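Local coordinates for protein acetyl-CoA acetyltransferase A (Ascaris suum, PDB 6BJA) that probably catalyses thiolase-type acetyl transfer to and from coenzyme A in lipid metabolism, and binds coenzyme A itself, at residues Y12-V17 with E269-G274; L64-G69 with P129-R134; K100-G105 with C263-G268; Q305-S310 with E315-W320. All blocks are in the same frame, centred on the assembly; numbering follows the deposited sequence.

Contact 1. Residues Y12-V17 with E269-G274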
loop_
_atom_site.group_PDB
_atom_site.type_symbol
_atom_site.label_atom_id
_atom_site.label_comp_id
_atom_site.label_asym_id
_atom_site.label_seq_id
_atom_site.Cartn_x
_atom_site.Cartn_y
_atom_site.Cartn_z
ATOM N N TYR A 12 -3.017 45.896 13.034
ATOM C CA TYR A 12 -2.696 46.332 11.675
ATOM C C TYR A 12 -2.094 45.217 10.849
ATOM O O TYR A 12 -1.420 44.338 11.377
ATOM C CB TYR A 12 -1.732 47.512 11.714
ATOM C CG TYR A 12 -2.366 48.752 12.276
ATOM C CD1 TYR A 12 -2.314 49.013 13.638
ATOM C CD2 TYR A 12 -3.023 49.656 11.454
ATOM C CE1 TYR A 12 -2.895 50.152 14.168
ATOM C CE2 TYR A 12 -3.616 50.790 11.973
ATOM C CZ TYR A 12 -3.543 51.031 13.333
ATOM O OH TYR A 12 -4.131 52.157 13.851
ATOM N N ILE A 13 -2.366 45.263 9.547
ATOM C CA ILE A 13 -1.723 44.397 8.572
ATOM C C ILE A 13 -0.537 45.155 7.991
ATOM O O ILE A 13 -0.732 46.205 7.393
ATOM C CB ILE A 13 -2.710 44.010 7.454
ATOM C CG1 ILE A 13 -3.852 43.175 8.039
ATOM C CG2 ILE A 13 -2.012 43.236 6.352
ATOM C CD1 ILE A 13 -5.015 42.933 7.113
ATOM N N LEU A 14 0.670 44.636 8.170
ATOM C CA LEU A 14 1.871 45.284 7.629
ATOM C C LEU A 14 2.188 44.804 6.229
ATOM O O LEU A 14 2.746 45.559 5.428
ATOM C CB LEU A 14 3.069 45.029 8.518
ATOM C CG LEU A 14 2.966 45.522 9.961
ATOM C CD1 LEU A 14 4.302 45.335 10.664
ATOM C CD2 LEU A 14 2.528 46.984 10.017
ATOM N N SER A 15 1.834 43.556 5.935
ATOM C CA SER A 15 2.126 42.941 4.659
ATOM C C SER A 15 1.148 41.817 4.407
ATOM O O SER A 15 0.585 41.257 5.352
ATOM C CB SER A 15 3.556 42.412 4.611
ATOM O OG SER A 15 3.759 41.411 5.593
ATOM N N ALA A 16 0.990 41.491 3.126
ATOM C CA ALA A 16 -0.012 40.515 2.669
ATOM C C ALA A 16 0.422 40.024 1.288
ATOM O O ALA A 16 0.412 40.785 0.322
ATOM C CB ALA A 16 -1.373 41.141 2.615
ATOM N N VAL A 17 0.913 38.786 1.235
ATOM C CA VAL A 17 1.478 38.234 0.014
ATOM C C VAL A 17 0.994 36.807 -0.213
ATOM O O VAL A 17 0.537 36.137 0.727
ATOM C CB VAL A 17 3.026 38.241 0.021
ATOM C CG1 VAL A 17 3.557 39.663 0.148
ATOM C CG2 VAL A 17 3.572 37.385 1.127
ATOM N N GLU A 269 0.812 49.896 18.909
ATOM C CA GLU A 269 2.007 50.350 19.622
ATOM C C GLU A 269 3.259 50.138 18.771
ATOM O O GLU A 269 4.091 51.030 18.664
ATOM C CB GLU A 269 2.155 49.642 20.972
ATOM C CG GLU A 269 3.226 50.256 21.870
ATOM C CD GLU A 269 3.222 49.679 23.289
ATOM O OE1 GLU A 269 3.054 50.461 24.252
ATOM O OE2 GLU A 269 3.393 48.447 23.442
ATOM N N VAL A 270 3.382 48.966 18.157
ATOM C CA VAL A 270 4.497 48.683 17.255
ATOM C C VAL A 270 4.549 49.672 16.096
ATOM O O VAL A 270 5.616 50.172 15.707
ATOM C CB VAL A 270 4.396 47.251 16.696
ATOM C CG1 VAL A 270 5.354 47.041 15.523
ATOM C CG2 VAL A 270 4.666 46.264 17.791
ATOM N N VAL A 271 3.396 49.926 15.506
ATOM C CA VAL A 271 3.314 50.839 14.389
ATOM C C VAL A 271 3.803 52.223 14.797
ATOM O O VAL A 271 4.609 52.828 14.102
ATOM C CB VAL A 271 1.878 50.895 13.864
ATOM C CG1 VAL A 271 1.710 51.991 12.844
ATOM C CG2 VAL A 271 1.517 49.546 13.271
ATOM N N GLN A 272 3.331 52.706 15.939
ATOM C CA GLN A 272 3.701 54.031 16.412
ATOM C C GLN A 272 5.199 54.103 16.707
ATOM O O GLN A 272 5.899 55.004 16.231
ATOM C CB GLN A 272 2.889 54.395 17.661
ATOM C CG GLN A 272 1.573 55.136 17.386
ATOM C CD GLN A 272 0.340 54.229 17.353
ATOM O OE1 GLN A 272 -0.274 53.960 18.391
ATOM N NE2 GLN A 272 -0.037 53.772 16.156
ATOM N N GLU A 273 5.695 53.141 17.472
ATOM C CA GLU A 273 7.099 53.133 17.874
ATOM C C GLU A 273 8.047 52.993 16.686
ATOM O O GLU A 273 9.156 53.519 16.705
ATOM C CB GLU A 273 7.360 52.001 18.863
ATOM C CG GLU A 273 6.779 52.243 20.243
ATOM C CD GLU A 273 6.922 51.044 21.171
ATOM O OE1 GLU A 273 7.497 50.013 20.751
ATOM O OE2 GLU A 273 6.457 51.135 22.329
ATOM N N GLY A 274 7.603 52.288 15.651
ATOM C CA GLY A 274 8.433 52.000 14.496
ATOM C C GLY A 274 8.295 52.982 13.353
ATOM O O GLY A 274 9.000 52.863 12.354
#

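Contact 2. Residues L64-G69 with P129-R134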
loop_
_atom_site.group_PDB
_atom_site.type_symbol
_atom_site.label_atom_id
_atom_site.label_comp_id
_atom_site.label_asym_id
_atom_site.label_seq_id
_atom_site.Cartn_x
_atom_site.Cartn_y
_atom_site.Cartn_z
ATOM N N LEU A 64 -4.450 19.150 5.072
ATOM C CA LEU A 64 -3.959 17.821 4.757
ATOM C C LEU A 64 -2.530 17.705 5.260
ATOM O O LEU A 64 -1.554 17.810 4.508
ATOM C CB LEU A 64 -4.076 17.551 3.256
ATOM C CG LEU A 64 -5.514 17.707 2.750
ATOM C CD1 LEU A 64 -5.553 17.823 1.256
ATOM C CD2 LEU A 64 -6.386 16.552 3.238
ATOM N N SER A 65 -2.436 17.463 6.561
ATOM C CA SER A 65 -1.146 17.509 7.239
ATOM C C SER A 65 -0.400 16.182 7.177
ATOM O O SER A 65 0.727 16.089 7.670
ATOM C CB SER A 65 -1.356 17.918 8.687
ATOM O OG SER A 65 -2.121 16.934 9.367
ATOM N N ALA A 66 -1.012 15.145 6.604
ATOM C CA ALA A 66 -0.375 13.818 6.616
ATOM C C ALA A 66 0.944 13.774 5.847
ATOM O O ALA A 66 1.022 14.140 4.661
ATOM C CB ALA A 66 -1.320 12.766 6.061
ATOM N N GLY A 67 1.969 13.269 6.528
ATOM C CA GLY A 67 3.262 13.033 5.915
ATOM C C GLY A 67 4.180 14.225 5.954
ATOM O O GLY A 67 5.309 14.145 5.472
ATOM N N LEU A 68 3.711 15.343 6.502
ATOM C CA LEU A 68 4.477 16.584 6.435
ATOM C C LEU A 68 5.419 16.798 7.612
ATOM O O LEU A 68 6.211 17.736 7.607
ATOM C CB LEU A 68 3.541 17.771 6.346
ATOM C CG LEU A 68 2.486 17.628 5.251
ATOM C CD1 LEU A 68 1.759 18.947 5.095
ATOM C CD2 LEU A 68 3.117 17.184 3.934
ATOM N N GLY A 69 5.318 15.946 8.620
ATOM C CA GLY A 69 6.192 16.050 9.771
ATOM C C GLY A 69 5.507 16.674 10.964
ATOM O O GLY A 69 4.308 16.931 10.943
ATOM N N PRO A 129 -1.253 12.144 0.661
ATOM C CA PRO A 129 -1.020 10.734 0.358
ATOM C C PRO A 129 -2.267 9.876 0.387
ATOM O O PRO A 129 -3.369 10.389 0.551
ATOM C CB PRO A 129 -0.074 10.312 1.474
ATOM C CG PRO A 129 -0.613 11.085 2.668
ATOM C CD PRO A 129 -0.976 12.449 2.075
ATOM N N PHE A 130 -2.055 8.570 0.238
ATOM C CA PHE A 130 -3.080 7.577 0.480
ATOM C C PHE A 130 -2.761 6.883 1.786
ATOM O O PHE A 130 -1.604 6.839 2.187
ATOM C CB PHE A 130 -3.162 6.558 -0.655
ATOM C CG PHE A 130 -3.457 7.175 -1.989
ATOM C CD1 PHE A 130 -4.758 7.386 -2.389
ATOM C CD2 PHE A 130 -2.435 7.539 -2.823
ATOM C CE1 PHE A 130 -5.024 7.965 -3.609
ATOM C CE2 PHE A 130 -2.704 8.117 -4.043
ATOM C CZ PHE A 130 -4.001 8.318 -4.425
ATOM N N TYR A 131 -3.791 6.342 2.431
ATOM C CA TYR A 131 -3.650 5.701 3.728
ATOM C C TYR A 131 -3.864 4.195 3.655
ATOM O O TYR A 131 -4.849 3.725 3.094
ATOM C CB TYR A 131 -4.672 6.280 4.720
ATOM C CG TYR A 131 -4.682 7.791 4.872
ATOM C CD1 TYR A 131 -3.499 8.511 4.914
ATOM C CD2 TYR A 131 -5.881 8.487 5.029
ATOM C CE1 TYR A 131 -3.503 9.870 5.095
ATOM C CE2 TYR A 131 -5.899 9.845 5.207
ATOM C CZ TYR A 131 -4.698 10.537 5.239
ATOM O OH TYR A 131 -4.688 11.897 5.428
ATOM N N VAL A 132 -2.930 3.465 4.250
ATOM C CA VAL A 132 -3.090 2.049 4.606
ATOM C C VAL A 132 -3.406 1.965 6.090
ATOM O O VAL A 132 -2.674 2.522 6.897
ATOM C CB VAL A 132 -1.810 1.258 4.316
ATOM C CG1 VAL A 132 -1.956 -0.201 4.699
ATOM C CG2 VAL A 132 -1.429 1.368 2.851
ATOM N N PRO A 133 -4.487 1.271 6.466
ATOM C CA PRO A 133 -4.815 1.247 7.900
ATOM C C PRO A 133 -3.813 0.467 8.742
ATOM O O PRO A 133 -3.118 -0.422 8.242
ATOM C CB PRO A 133 -6.199 0.576 7.929
ATOM C CG PRO A 133 -6.249 -0.228 6.710
ATOM C CD PRO A 133 -5.506 0.567 5.667
ATOM N N ARG A 134 -3.705 0.845 10.018
ATOM C CA ARG A 134 -2.876 0.153 10.981
ATOM C C ARG A 134 -3.498 -1.202 11.260
ATOM O O ARG A 134 -4.701 -1.368 11.131
ATOM C CB ARG A 134 -2.764 0.980 12.266
ATOM C CG ARG A 134 -1.889 0.383 13.389
ATOM C CD ARG A 134 -0.390 0.566 13.178
ATOM N NE ARG A 134 -0.071 1.929 12.814
ATOM C CZ ARG A 134 1.143 2.454 12.768
ATOM N NH1 ARG A 134 2.237 1.760 13.115
ATOM N NH2 ARG A 134 1.251 3.709 12.414
HETATM O O HOH W 1 -3.727 14.683 5.348
#

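Contact 3. Residues K100-G105 with C263-G268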
loop_
_atom_site.group_PDB
_atom_site.type_symbol
_atom_site.label_atom_id
_atom_site.label_comp_id
_atom_site.label_asym_id
_atom_site.label_seq_id
_atom_site.Cartn_x
_atom_site.Cartn_y
_atom_site.Cartn_z
ATOM N N LYS A 100 -8.948 31.562 10.195
ATOM C CA LYS A 100 -8.851 31.363 11.639
ATOM C C LYS A 100 -7.460 31.743 12.142
ATOM O O LYS A 100 -7.317 32.348 13.201
ATOM C CB LYS A 100 -9.203 29.908 11.991
ATOM C CG LYS A 100 -9.005 29.518 13.445
ATOM C CD LYS A 100 -9.854 30.334 14.401
ATOM C CE LYS A 100 -9.825 29.707 15.792
ATOM N NZ LYS A 100 -10.495 30.573 16.781
ATOM N N ALA A 101 -6.433 31.412 11.368
ATOM C CA ALA A 101 -5.074 31.778 11.751
ATOM C C ALA A 101 -4.955 33.281 11.916
ATOM O O ALA A 101 -4.363 33.760 12.890
ATOM C CB ALA A 101 -4.079 31.278 10.735
ATOM N N ILE A 102 -5.491 34.036 10.957
ATOM C CA ILE A 102 -5.435 35.490 11.030
ATOM C C ILE A 102 -6.229 35.998 12.246
ATOM O O ILE A 102 -5.773 36.882 12.965
ATOM C CB ILE A 102 -5.948 36.152 9.730
ATOM C CG1 ILE A 102 -4.987 35.845 8.582
ATOM C CG2 ILE A 102 -6.096 37.674 9.898
ATOM C CD1 ILE A 102 -5.514 36.188 7.208
ATOM N N ILE A 103 -7.402 35.417 12.490
ATOM C CA ILE A 103 -8.215 35.805 13.638
ATOM C C ILE A 103 -7.465 35.518 14.958
ATOM O O ILE A 103 -7.463 36.353 15.861
ATOM C CB ILE A 103 -9.588 35.103 13.576
ATOM C CG1 ILE A 103 -10.398 35.722 12.438
ATOM C CG2 ILE A 103 -10.324 35.263 14.906
ATOM C CD1 ILE A 103 -11.605 34.906 12.039
ATOM N N MET A 104 -6.779 34.381 15.046
ATOM C CA MET A 104 -5.991 34.051 16.229
ATOM C C MET A 104 -4.879 35.062 16.436
ATOM O O MET A 104 -4.568 35.432 17.560
ATOM C CB MET A 104 -5.394 32.647 16.128
ATOM C CG MET A 104 -6.423 31.535 16.288
ATOM S SD MET A 104 -5.750 29.898 15.918
ATOM C CE MET A 104 -4.479 29.713 17.192
ATOM N N GLY A 105 -4.256 35.485 15.351
ATOM C CA GLY A 105 -3.191 36.460 15.453
ATOM C C GLY A 105 -3.740 37.780 15.941
ATOM O O GLY A 105 -3.141 38.429 16.782
ATOM N N CYS A 263 0.202 36.973 6.016
ATOM C CA CYS A 263 0.177 38.366 6.458
ATOM C C CYS A 263 0.977 38.530 7.728
ATOM O O CYS A 263 0.915 37.676 8.616
ATOM C CB CYS A 263 -1.230 38.851 6.762
ATOM S SG CYS A 263 -2.418 38.783 5.435
ATOM N N VAL A 264 1.710 39.635 7.842
ATOM C CA VAL A 264 2.283 40.014 9.134
ATOM C C VAL A 264 1.323 40.987 9.803
ATOM O O VAL A 264 0.904 41.964 9.192
ATOM C CB VAL A 264 3.680 40.642 8.974
ATOM C CG1 VAL A 264 4.172 41.263 10.271
ATOM C CG2 VAL A 264 4.643 39.602 8.510
ATOM N N LEU A 265 0.997 40.716 11.070
ATOM C CA LEU A 265 0.116 41.566 11.850
ATOM C C LEU A 265 0.927 42.234 12.952
ATOM O O LEU A 265 1.836 41.622 13.511
ATOM C CB LEU A 265 -1.029 40.750 12.466
ATOM C CG LEU A 265 -1.797 39.834 11.514
ATOM C CD1 LEU A 265 -2.795 38.975 12.275
ATOM C CD2 LEU A 265 -2.521 40.620 10.463
ATOM N N ALA A 266 0.606 43.484 13.253
ATOM C CA ALA A 266 1.283 44.185 14.344
ATOM C C ALA A 266 0.325 45.114 15.101
ATOM O O ALA A 266 -0.657 45.615 14.548
ATOM C CB ALA A 266 2.483 44.979 13.805
ATOM N N SER A 267 0.629 45.339 16.384
ATOM C CA SER A 267 -0.194 46.204 17.208
ATOM C C SER A 267 0.008 47.676 16.859
ATOM O O SER A 267 1.014 48.050 16.255
ATOM C CB SER A 267 0.125 45.978 18.691
ATOM O OG SER A 267 1.369 46.568 19.013
ATOM N N GLY A 268 -0.952 48.509 17.248
ATOM C CA GLY A 268 -0.823 49.945 17.097
ATOM C C GLY A 268 0.431 50.478 17.771
ATOM O O GLY A 268 1.067 51.401 17.250
#

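Contact 4. Residues Q305-S310 with E315-W320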
loop_
_atom_site.group_PDB
_atom_site.type_symbol
_atom_site.label_atom_id
_atom_site.label_comp_id
_atom_site.label_asym_id
_atom_site.label_seq_id
_atom_site.Cartn_x
_atom_site.Cartn_y
_atom_site.Cartn_z
ATOM N N GLN A 305 -23.607 39.239 11.292
ATOM C CA GLN A 305 -23.083 39.459 12.636
ATOM C C GLN A 305 -21.973 40.501 12.614
ATOM O O GLN A 305 -21.958 41.431 13.407
ATOM C CB GLN A 305 -22.568 38.146 13.220
ATOM C CG GLN A 305 -21.993 38.249 14.623
ATOM C CD GLN A 305 -22.966 38.851 15.617
ATOM O OE1 GLN A 305 -24.142 38.479 15.660
ATOM N NE2 GLN A 305 -22.483 39.794 16.418
ATOM N N LEU A 306 -21.060 40.348 11.663
ATOM C CA LEU A 306 -19.939 41.270 11.508
ATOM C C LEU A 306 -20.399 42.721 11.351
ATOM O O LEU A 306 -19.891 43.627 12.005
ATOM C CB LEU A 306 -19.111 40.849 10.295
ATOM C CG LEU A 306 -17.826 41.616 9.984
ATOM C CD1 LEU A 306 -16.772 41.352 11.040
ATOM C CD2 LEU A 306 -17.299 41.232 8.612
ATOM N N LEU A 307 -21.375 42.932 10.473
ATOM C CA LEU A 307 -21.855 44.275 10.163
ATOM C C LEU A 307 -22.662 44.840 11.334
ATOM O O LEU A 307 -22.515 46.007 11.677
ATOM C CB LEU A 307 -22.692 44.253 8.888
ATOM C CG LEU A 307 -21.977 43.905 7.581
ATOM C CD1 LEU A 307 -22.982 43.887 6.437
ATOM C CD2 LEU A 307 -20.880 44.901 7.275
ATOM N N SER A 308 -23.494 44.001 11.942
ATOM C CA SER A 308 -24.286 44.405 13.104
ATOM C C SER A 308 -23.409 44.938 14.234
ATOM O O SER A 308 -23.624 46.042 14.726
ATOM C CB SER A 308 -25.120 43.235 13.625
ATOM O OG SER A 308 -25.858 43.637 14.765
ATOM N N GLN A 309 -22.405 44.162 14.626
ATOM C CA GLN A 309 -21.548 44.534 15.746
ATOM C C GLN A 309 -20.657 45.726 15.427
ATOM O O GLN A 309 -20.104 46.357 16.332
ATOM C CB GLN A 309 -20.694 43.333 16.177
ATOM C CG GLN A 309 -19.623 42.896 15.185
ATOM C CD GLN A 309 -19.070 41.496 15.469
ATOM O OE1 GLN A 309 -19.710 40.679 16.136
ATOM N NE2 GLN A 309 -17.878 41.215 14.954
ATOM N N SER A 310 -20.513 46.029 14.139
ATOM C CA SER A 310 -19.645 47.106 13.679
ATOM C C SER A 310 -20.423 48.385 13.365
ATOM O O SER A 310 -19.834 49.412 13.037
ATOM C CB SER A 310 -18.867 46.643 12.440
ATOM O OG SER A 310 -17.975 45.589 12.785
ATOM N N GLU A 315 -23.976 48.483 2.344
ATOM C CA GLU A 315 -23.608 49.574 1.446
ATOM C C GLU A 315 -22.320 50.294 1.855
ATOM O O GLU A 315 -21.698 50.965 1.029
ATOM C CB GLU A 315 -24.761 50.583 1.371
ATOM C CG GLU A 315 -25.961 50.091 0.568
ATOM C CD GLU A 315 -26.702 48.913 1.200
ATOM O OE1 GLU A 315 -26.782 48.827 2.451
ATOM O OE2 GLU A 315 -27.219 48.067 0.431
ATOM N N SER A 316 -21.938 50.153 3.125
ATOM C CA SER A 316 -20.699 50.722 3.672
ATOM C C SER A 316 -19.452 50.089 3.066
ATOM O O SER A 316 -18.358 50.628 3.200
ATOM C CB SER A 316 -20.620 50.516 5.191
ATOM O OG SER A 316 -21.816 50.867 5.869
ATOM N N ILE A 317 -19.623 48.923 2.452
ATOM C CA ILE A 317 -18.496 48.061 2.089
ATOM C C ILE A 317 -18.177 48.223 0.610
ATOM O O ILE A 317 -19.028 48.024 -0.254
ATOM C CB ILE A 317 -18.813 46.582 2.407
ATOM C CG1 ILE A 317 -19.220 46.427 3.872
ATOM C CG2 ILE A 317 -17.665 45.663 2.001
ATOM C CD1 ILE A 317 -18.218 46.913 4.923
ATOM N N ALA A 318 -16.942 48.595 0.314
ATOM C CA ALA A 318 -16.536 48.836 -1.060
ATOM C C ALA A 318 -16.359 47.553 -1.866
ATOM O O ALA A 318 -16.760 47.480 -3.028
ATOM C CB ALA A 318 -15.247 49.640 -1.086
ATOM N N LEU A 319 -15.704 46.562 -1.262
ATOM C CA LEU A 319 -15.381 45.315 -1.938
ATOM C C LEU A 319 -15.591 44.130 -1.028
ATOM O O LEU A 319 -15.375 44.224 0.174
ATOM C CB LEU A 319 -13.929 45.288 -2.407
ATOM C CG LEU A 319 -13.548 46.223 -3.543
ATOM C CD1 LEU A 319 -12.035 46.081 -3.761
ATOM C CD2 LEU A 319 -14.305 45.936 -4.820
ATOM N N TRP A 320 -15.940 43.018 -1.655
ATOM C CA TRP A 320 -16.182 41.750 -0.984
ATOM C C TRP A 320 -15.318 40.679 -1.591
ATOM O O TRP A 320 -15.145 40.641 -2.809
ATOM C CB TRP A 320 -17.651 41.326 -1.113
ATOM C CG TRP A 320 -18.608 42.306 -0.593
ATOM C CD1 TRP A 320 -19.097 43.392 -1.255
ATOM C CD2 TRP A 320 -19.238 42.299 0.691
ATOM N NE1 TRP A 320 -19.976 44.075 -0.455
ATOM C CE2 TRP A 320 -20.072 43.435 0.748
ATOM C CE3 TRP A 320 -19.146 41.464 1.809
ATOM C CZ2 TRP A 320 -20.843 43.728 1.878
ATOM C CZ3 TRP A 320 -19.906 41.763 2.921
ATOM C CH2 TRP A 320 -20.724 42.896 2.954
#

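Contact 1. Residues Y12-V17 with E269-G274
Y12 meets V271 where strand 11-23 of the mixed thiolase sheet passes beside helix 268-274, the short helix that directly follows the neighbouring strand 257-267. The aromatic side chain can be followed outward atom by atom. Its CB lies 4.1 Å from CG2 of V271, and CG is equally close to that methyl. The nearest approach comes one atom later, at CD1, which stands 3.9 Å from V271 CG2. Beyond CD1 the ring leaves V271 behind: CE1 packs instead on the backbone of G268, and OH ends at a weak hydrogen bond to K281. The two side chains run at roughly a right angle, and the methyl reaches the ring obliquely. On V271 the touching branch is set by chi1 (171°), which places CG1 opposite the backbone N and leaves CG2 beside that N, facing the strand. The outer turn of the helix is tied down by charge, since both E269 and E273 form salt bridges with R115. Two residues further along the same strand, L14 adds a looser contact to this methyl, its CD2 lying 4.3 Å from V271 CG2.

Contact 2. Residues L64-G69 with P129-R134
A66 sets its CB against two rings, those of P129 and Y131. The tight part is defined by four close approaches. The CB methyl lies 3.5 Å from Y131 OH and 3.8 Å from Y131 CE1, so it meets the phenol at its edge, close to the ring plane. P129 comes at the methyl with its own ring, CG standing 3.9 Å from A66 CB. The backbone also takes part, with P129 CD 3.7 Å from the carbonyl O of A66. Chi1 of Y131 (-53°) sets CG beside its backbone N and opposite its carbonyl carbon, and from there the long ring carries the hydroxyl across to the loop.

On the looser side a single water links the segments. It accepts from A66 N at 3.0 Å and donates to Y131 OH at 2.9 Å, adding a polar bridge beside the direct contact of A66 with Y131. The same hydroxyl is also bonded to the carboxylate of D151. S65 directs its CB away from P129-R134, and with L68 it closes a type II turn (L68 N to S65 O, 3.3 Å) that carries G67 to D151 and R150 of a second subunit.

The turn belongs to the loop between strand 57-61 and helix 72-79. Helix 147-153 packs against L64, P129 and Y131, while strand 130-132 pairs with strand 145-146 and, across the interface, with an antiparallel strand of the second subunit.

Contact 3. Residues K100-G105 with C263-G268
L265 places one methyl, CD1, against the backbone of helix 97-110, and this methyl-on-backbone packing is the closest part of the contact. CD1 lies 3.7 Å from the carbonyl O of I102 and 4.0 Å from G105 C. Lacking a side chain, G105 lets the leucine come this near, and the CA atoms of G105 and L265 are 7.1 Å apart. Chi1 of L265 (-50°) turns CG opposite the carbonyl carbon and beside the backbone N, and from there CD1 reaches the helix backbone.

Side-chain packing is more open. The two branches of I102 divide the work, CG2 lying 4.3 Å from L265 CD1 and the CD1 end reaching C263 SG at 4.4 Å.

The helix is the crossover of a beta-alpha-beta unit, joining the parallel strands 87-92 and 116-124 with strand 57-61 between them. It covers one face of the sheet and extends over the next strand, 257-267. The axes of the short segments 100-105 and 263-267 approach to 9.7 Å, their directions 19° apart.

Hydrogen bonds stay within each element or go to its neighbours. C263 and L265 are bonded through their backbones to A119 and V117. S267 closes the strand and is the N-cap of helix 268-274, its OG bonded to V270 N.

Contact 4. Residues Q305-S310 with E315-W320
This is apolar helix-to-strand packing in the C-terminal half of the chain, where L307, near the end of helix 298-310, meets I317, just before strand 319-322, and W320 within it. The evidence lies in how the two methyls of L307 divide. CD2 takes the isoleucine, at 4.1 Å from both CG1 and CD1 of I317. The other methyl, CD1, approaches the six-membered ring of W320 at its edge, near the ring plane, 4.3 Å from CH2. I317 also holds the indole from above: its second branch, CG2, stands 3.5 Å over the ring plane, displaced toward the rim. With chi1 at -55° the isoleucine sends CG1 to the helix and CG2 over the indole, so one residue serves both neighbours.

The polar bonds of the helix run along it or to strand 280-289, not to 315-320. Q305 NE2 donates to Q309 OE1 at 2.9 Å in a nearly straight bond (176°), which links side chains one turn apart, and Q309 NE2 goes on to S284 and Y285. S310 OG turns back to the carbonyl O of L306. I317 and W320 both also touch V379 of strand 377-384.

Strands 280-289 and 319-322 run parallel with strands 388-396 and 377-384 between them, and with helix 298-310 as the crossover they make a beta-alpha-beta unit of the layered thiolase fold.

Contacts 1 and 3 form one continuous region, their centres 10 Å apart: strands 11-23 and 257-267 are sheet neighbours, and Y12 N lies 2.8 Å from A266 O, a probable hydrogen bond. Contact 4 reaches the same sheet at its outermost strand in this chain, 319-322. These three are methyl packing between helix and strand; contact 3 rests partly on the helix backbone, whereas contacts 1 and 4 meet aromatic rings. The touching residues of contacts 2, 3 and 4 are all buried, while in contact 1 Y12 is partly exposed. Contact 2 joins loop to strand, includes a water bridge, and lies at a subunit interface. Contact 3 also reaches the second subunit, through K100 and M104.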